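Local coordinates for beta-N-acetylhexosaminidase (PDB 5BZA), which probably hydrolyses terminal non-reducing N-acetyl-D-hexosamine residues from N-acetyl-beta-D-hexosaminides, as a member of glycoside hydrolase family 3, at residues B[428-433]-B[448-453]; B[327-332]-B[452-457]. One frame throughout, in Å; residues are numbered along the deposited sequence.

How the contacts relate
Contacts 1 and 2 lie side by side, their centres 9 Å apart, and share P452 and I453 at the start of helix 452-463. Contact 1 joins the loop leading into that helix to the end of strand 425-429, whereas contact 2 sets the helix's first turns against helix 323-331. A probable hydrogen bond ties them directly, H448 ND1 of contact 1 to A332 O of contact 2 at 2.5 Å, and S449 CB packs on S454 OG at 3.4 Å. Each contact holds a residue bound to its own cadmium ion, H448 in contact 1 and E327 in contact 2, and both touch the second subunit.

Contact 1. Residues B[428-433]-B[448-453]; sequences FIIRNP and HSTKPI. With CD (cadmium ion), chain M.
The carbonyl oxygen of I430 presses on the backbone of S449 without a hydrogen bond: I430 O lies 3.1 Å from S449 C, roughly perpendicular to the S449 C=O bond, a geometry consistent with a dipolar carbonyl-carbonyl contact. Around it the packing is apolar. The methyl of T450 fills the angle between two side chains of 428-433: T450 CG2 lies 3.6 Å from R431 CG, and I430 CD1 lies 4.0 Å from T450 CG2. Threonine suits the place because its two branches do different work: with OG1 set between the backbone N and the carbonyl carbon (chi1 54°), the hydroxyl reaches D366 while the methyl stays with I430 and R431. At the other end P433 CB comes obliquely to the H448 ring, 4.2 Å from CD2. That imidazole uses both nitrogens: NE2 binds a cadmium ion lying in the ring plane, at a long 2.7 Å, and ND1 is bonded to A332 O. S449 makes an ST turn, its OG accepting from K451 N at 3.0 Å and also bonding to P79 O of the second subunit. The contact closes the end of strand 425-429, where I429 pairs with V445 of neighbouring strand 443-446, against the turn that starts helix 452-463; Y367 of helix 364-377 packs on I430, R431 and T450.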
loop_
_atom_site.group_PDB
_atom_site.type_symbol
_atom_site.label_atom_id
_atom_site.label_comp_id
_atom_site.label_asym_id
_atom_site.label_seq_id
_atom_site.Cartn_x
_atom_site.Cartn_y
_atom_site.Cartn_z
ATOM N N PHE B 428 8.979 5.377 -28.468
ATOM C CA PHE B 428 8.433 5.778 -27.188
ATOM C C PHE B 428 9.589 6.260 -26.343
ATOM O O PHE B 428 10.388 5.451 -25.858
ATOM C CB PHE B 428 7.677 4.612 -26.495
ATOM C CG PHE B 428 6.410 4.183 -27.205
ATOM C CD1 PHE B 428 6.464 3.385 -28.343
ATOM C CD2 PHE B 428 5.154 4.550 -26.708
ATOM C CE1 PHE B 428 5.284 2.974 -28.999
ATOM C CE2 PHE B 428 3.965 4.143 -27.362
ATOM C CZ PHE B 428 4.037 3.365 -28.506
ATOM N N ILE B 429 9.696 7.572 -26.162
ATOM C CA ILE B 429 10.790 8.081 -25.349
ATOM C C ILE B 429 10.339 8.182 -23.912
ATOM O O ILE B 429 9.570 9.063 -23.550
ATOM C CB ILE B 429 11.360 9.444 -25.863
ATOM C CG1 ILE B 429 12.274 9.188 -27.075
ATOM C CG2 ILE B 429 12.317 10.012 -24.825
ATOM C CD1 ILE B 429 11.656 9.388 -28.434
ATOM N N ILE B 430 10.801 7.232 -23.110
ATOM C CA ILE B 430 10.194 7.014 -21.809
ATOM C C ILE B 430 11.007 7.453 -20.597
ATOM O O ILE B 430 10.494 7.441 -19.489
ATOM C CB ILE B 430 9.799 5.528 -21.638
ATOM C CG1 ILE B 430 11.022 4.614 -21.640
ATOM C CG2 ILE B 430 8.789 5.139 -22.703
ATOM C CD1 ILE B 430 10.649 3.157 -21.320
ATOM N N ARG B 431 12.284 7.776 -20.791
ATOM C CA ARG B 431 13.087 8.353 -19.712
ATOM C C ARG B 431 13.464 9.778 -20.051
ATOM O O ARG B 431 12.693 10.705 -19.822
ATOM C CB ARG B 431 14.340 7.547 -19.437
ATOM C CG ARG B 431 14.058 6.310 -18.712
ATOM C CD ARG B 431 15.190 5.998 -17.820
ATOM N NE ARG B 431 15.373 7.139 -16.931
ATOM C CZ ARG B 431 16.018 7.082 -15.772
ATOM N NH1 ARG B 431 16.505 5.920 -15.339
ATOM N NH2 ARG B 431 16.161 8.181 -15.039
ATOM N N ASN B 432 14.684 9.940 -20.558
ATOM C CA ASN B 432 15.232 11.237 -20.890
ATOM C C ASN B 432 14.544 11.853 -22.102
ATOM O O ASN B 432 14.811 11.454 -23.233
ATOM C CB ASN B 432 16.739 11.079 -21.124
ATOM C CG ASN B 432 17.437 12.405 -21.387
ATOM O OD1 ASN B 432 16.885 13.487 -21.107
ATOM N ND2 ASN B 432 18.696 12.331 -21.852
ATOM N N PRO B 433 13.674 12.853 -21.887
ATOM C CA PRO B 433 12.902 13.348 -23.034
ATOM C C PRO B 433 13.781 14.115 -24.051
ATOM O O PRO B 433 13.326 14.406 -25.165
ATOM C CB PRO B 433 11.846 14.257 -22.378
ATOM C CG PRO B 433 12.502 14.759 -21.170
ATOM C CD PRO B 433 13.336 13.588 -20.655
ATOM N N HIS B 448 7.326 10.877 -20.456
ATOM C CA HIS B 448 7.939 11.488 -19.278
ATOM C C HIS B 448 8.021 10.542 -18.081
ATOM O O HIS B 448 8.329 10.978 -16.963
ATOM C CB HIS B 448 7.219 12.780 -18.869
ATOM C CG HIS B 448 7.225 13.835 -19.932
ATOM N ND1 HIS B 448 6.133 14.096 -20.730
ATOM C CD2 HIS B 448 8.214 14.663 -20.360
ATOM C CE1 HIS B 448 6.431 15.069 -21.578
ATOM N NE2 HIS B 448 7.687 15.415 -21.383
ATOM N N SER B 449 7.830 9.242 -18.335
ATOM C CA SER B 449 7.844 8.258 -17.263
ATOM C C SER B 449 7.940 6.810 -17.769
ATOM O O SER B 449 7.418 6.478 -18.822
ATOM C CB SER B 449 6.577 8.398 -16.402
ATOM O OG SER B 449 6.606 7.430 -15.373
ATOM N N THR B 450 8.598 5.955 -16.996
ATOM C CA THR B 450 8.644 4.541 -17.310
ATOM C C THR B 450 7.431 3.787 -16.703
ATOM O O THR B 450 7.304 2.581 -16.869
ATOM C CB THR B 450 9.951 3.925 -16.801
ATOM O OG1 THR B 450 10.082 4.213 -15.400
ATOM C CG2 THR B 450 11.178 4.527 -17.550
ATOM N N LYS B 451 6.567 4.488 -15.973
ATOM C CA LYS B 451 5.487 3.815 -15.236
ATOM C C LYS B 451 4.402 3.184 -16.098
ATOM O O LYS B 451 3.992 3.746 -17.138
ATOM C CB LYS B 451 4.786 4.766 -14.262
ATOM C CG LYS B 451 5.626 5.222 -13.143
ATOM C CD LYS B 451 6.397 4.085 -12.518
ATOM C CE LYS B 451 7.050 4.590 -11.283
ATOM N NZ LYS B 451 8.085 3.691 -10.732
ATOM N N PRO B 452 3.919 2.004 -15.653
ATOM C CA PRO B 452 2.827 1.298 -16.333
ATOM C C PRO B 452 1.667 2.207 -16.643
ATOM O O PRO B 452 1.203 2.199 -17.782
ATOM C CB PRO B 452 2.421 0.209 -15.321
ATOM C CG PRO B 452 3.695 -0.139 -14.629
ATOM C CD PRO B 452 4.516 1.195 -14.572
ATOM N N ILE B 453 1.232 3.028 -15.695
ATOM C CA ILE B 453 0.089 3.859 -15.988
ATOM C C ILE B 453 0.397 4.802 -17.156
ATOM O O ILE B 453 -0.488 5.067 -17.975
ATOM C CB ILE B 453 -0.393 4.682 -14.751
ATOM C CG1 ILE B 453 -1.630 5.508 -15.125
ATOM C CG2 ILE B 453 0.699 5.624 -14.225
ATOM C CD1 ILE B 453 -2.800 4.685 -15.653
HETATM CD CD CD M . 8.964 17.438 -22.671
#

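Contact 2. Residues B[327-332]-B[452-457]; sequences EVAERA and PISVYK. With CD (cadmium ion), chain S.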
loop_
_atom_site.group_PDB
_atom_site.type_symbol
_atom_site.label_atom_id
_atom_site.label_comp_id
_atom_site.label_asym_id
_atom_site.label_seq_id
_atom_site.Cartn_x
_atom_site.Cartn_y
_atom_site.Cartn_z
ATOM N N GLU B 327 -4.667 10.715 -14.210
ATOM C CA GLU B 327 -4.852 11.984 -14.875
ATOM C C GLU B 327 -3.498 12.607 -15.230
ATOM O O GLU B 327 -3.289 13.076 -16.356
ATOM C CB GLU B 327 -5.650 12.924 -13.985
ATOM C CG GLU B 327 -5.979 14.225 -14.642
ATOM C CD GLU B 327 -7.020 14.094 -15.704
ATOM O OE1 GLU B 327 -7.477 12.948 -15.963
ATOM O OE2 GLU B 327 -7.344 15.140 -16.317
ATOM N N VAL B 328 -2.578 12.566 -14.272
ATOM C CA VAL B 328 -1.258 13.157 -14.469
ATOM C C VAL B 328 -0.623 12.409 -15.618
ATOM O O VAL B 328 -0.091 13.037 -16.562
ATOM C CB VAL B 328 -0.397 13.061 -13.165
ATOM C CG1 VAL B 328 1.095 13.247 -13.412
ATOM C CG2 VAL B 328 -0.904 14.057 -12.119
ATOM N N ALA B 329 -0.728 11.073 -15.564
ATOM C CA ALA B 329 -0.055 10.233 -16.542
ATOM C C ALA B 329 -0.623 10.600 -17.888
ATOM O O ALA B 329 0.116 10.741 -18.882
ATOM C CB ALA B 329 -0.247 8.749 -16.234
ATOM N N GLU B 330 -1.927 10.858 -17.905
ATOM C CA GLU B 330 -2.611 11.166 -19.161
ATOM C C GLU B 330 -2.106 12.506 -19.743
ATOM O O GLU B 330 -1.903 12.629 -20.941
ATOM C CB GLU B 330 -4.139 11.144 -18.951
ATOM C CG GLU B 330 -4.967 11.578 -20.145
ATOM C CD GLU B 330 -6.468 11.153 -20.109
ATOM O OE1 GLU B 330 -6.957 10.333 -19.252
ATOM O OE2 GLU B 330 -7.190 11.682 -20.984
ATOM N N ARG B 331 -1.899 13.503 -18.897
ATOM C CA ARG B 331 -1.678 14.844 -19.406
ATOM C C ARG B 331 -0.179 15.079 -19.778
ATOM O O ARG B 331 0.161 15.989 -20.516
ATOM C CB ARG B 331 -2.208 15.825 -18.349
ATOM C CG ARG B 331 -3.711 15.983 -18.481
ATOM C CD ARG B 331 -4.444 16.276 -17.200
ATOM N NE ARG B 331 -4.605 17.681 -16.913
ATOM C CZ ARG B 331 -5.739 18.263 -16.542
ATOM N NH1 ARG B 331 -6.851 17.560 -16.400
ATOM N NH2 ARG B 331 -5.753 19.563 -16.306
ATOM N N ALA B 332 0.708 14.194 -19.323
ATOM C CA ALA B 332 2.125 14.355 -19.601
ATOM C C ALA B 332 2.554 13.656 -20.885
ATOM O O ALA B 332 3.760 13.565 -21.196
ATOM C CB ALA B 332 2.944 13.844 -18.446
ATOM N N PRO B 452 3.919 2.004 -15.653
ATOM C CA PRO B 452 2.827 1.298 -16.333
ATOM C C PRO B 452 1.667 2.207 -16.643
ATOM O O PRO B 452 1.203 2.199 -17.782
ATOM C CB PRO B 452 2.421 0.209 -15.321
ATOM C CG PRO B 452 3.695 -0.139 -14.629
ATOM C CD PRO B 452 4.516 1.195 -14.572
ATOM N N ILE B 453 1.232 3.028 -15.695
ATOM C CA ILE B 453 0.089 3.859 -15.988
ATOM C C ILE B 453 0.397 4.802 -17.156
ATOM O O ILE B 453 -0.488 5.067 -17.975
ATOM C CB ILE B 453 -0.393 4.682 -14.751
ATOM C CG1 ILE B 453 -1.630 5.508 -15.125
ATOM C CG2 ILE B 453 0.699 5.624 -14.225
ATOM C CD1 ILE B 453 -2.800 4.685 -15.653
ATOM N N SER B 454 1.656 5.261 -17.261
ATOM C CA SER B 454 2.077 6.175 -18.347
ATOM C C SER B 454 2.134 5.518 -19.736
ATOM O O SER B 454 1.725 6.093 -20.746
ATOM C CB SER B 454 3.453 6.773 -18.027
ATOM O OG SER B 454 3.333 7.804 -17.091
ATOM N N VAL B 455 2.723 4.332 -19.770
ATOM C CA VAL B 455 2.730 3.514 -20.968
ATOM C C VAL B 455 1.290 3.211 -21.434
ATOM O O VAL B 455 0.933 3.429 -22.594
ATOM C CB VAL B 455 3.506 2.237 -20.684
ATOM C CG1 VAL B 455 3.488 1.300 -21.880
ATOM C CG2 VAL B 455 4.911 2.604 -20.276
ATOM N N TYR B 456 0.455 2.786 -20.481
ATOM C CA TYR B 456 -0.978 2.527 -20.701
ATOM C C TYR B 456 -1.606 3.760 -21.335
ATOM O O TYR B 456 -2.270 3.687 -22.390
ATOM C CB TYR B 456 -1.630 2.182 -19.349
ATOM C CG TYR B 456 -3.134 2.054 -19.282
ATOM C CD1 TYR B 456 -3.955 3.181 -19.223
ATOM C CD2 TYR B 456 -3.730 0.798 -19.201
ATOM C CE1 TYR B 456 -5.343 3.059 -19.125
ATOM C CE2 TYR B 456 -5.117 0.655 -19.090
ATOM C CZ TYR B 456 -5.917 1.789 -19.042
ATOM O OH TYR B 456 -7.276 1.646 -18.930
ATOM N N LYS B 457 -1.332 4.919 -20.745
ATOM C CA LYS B 457 -1.917 6.140 -21.279
ATOM C C LYS B 457 -1.353 6.481 -22.665
ATOM O O LYS B 457 -2.066 7.033 -23.513
ATOM C CB LYS B 457 -1.694 7.312 -20.325
ATOM C CG LYS B 457 -2.614 7.279 -19.124
ATOM C CD LYS B 457 -4.083 7.342 -19.567
ATOM C CE LYS B 457 -5.047 7.010 -18.437
ATOM N NZ LYS B 457 -6.460 7.219 -18.839
HETATM CD CD CD S . -8.465 13.330 -18.443
HETATM O O HOH W 1 2.735 10.030 -18.390
#
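K457 NZ is gripped by three groups: E330 across the contact, D47 of helix 42-54 and Q460 further along its own helix. The salt bridge to E330 OE1 is 3.2 Å long and meets the carboxylate from above, 44° out of its plane. Lysine suits the spot because its chain can bend, at chi2 (-60°), and lie along the neighbouring helix before delivering its charge; on the way K457 CD passes 3.9 Å from E330 CB. The two side chains thus join by methylene packing as well as by charge. E330 runs extended from CG onward, and its carboxylate also lies near a cadmium ion without binding it in this model, although E330 belongs to a zinc site with E327 and R54; here E327 OE1 holds the ion at 2.7 Å. The nearby carboxylate of E330 would probably add to the negative potential that holds the metal.

A329 sits where the helices come closest. Its small CB lies 3.7 Å from I453 CG1 and 4.0 Å from K457 CG, which lets the axes of these short helical segments approach to 8.5 Å. Beside it S454 OG donates to a water (2.6 Å) that in turn gives a hydrogen bond to A329 O at 2.8 Å, so the hydroxyl of S454 is tied through one water to the backbone carbonyl of A329. Over the same segments the axes cross at -49°, with the methyl of A329 set between I453 and K457, four residues apart on the facing helix. Both helices lean by salt bridges on helix 42-54 of the TIM-barrel domain, K457 on D47 and E327 on R54, so the pair sits at the junction between that domain and the C-terminal sheet, beside a metal site.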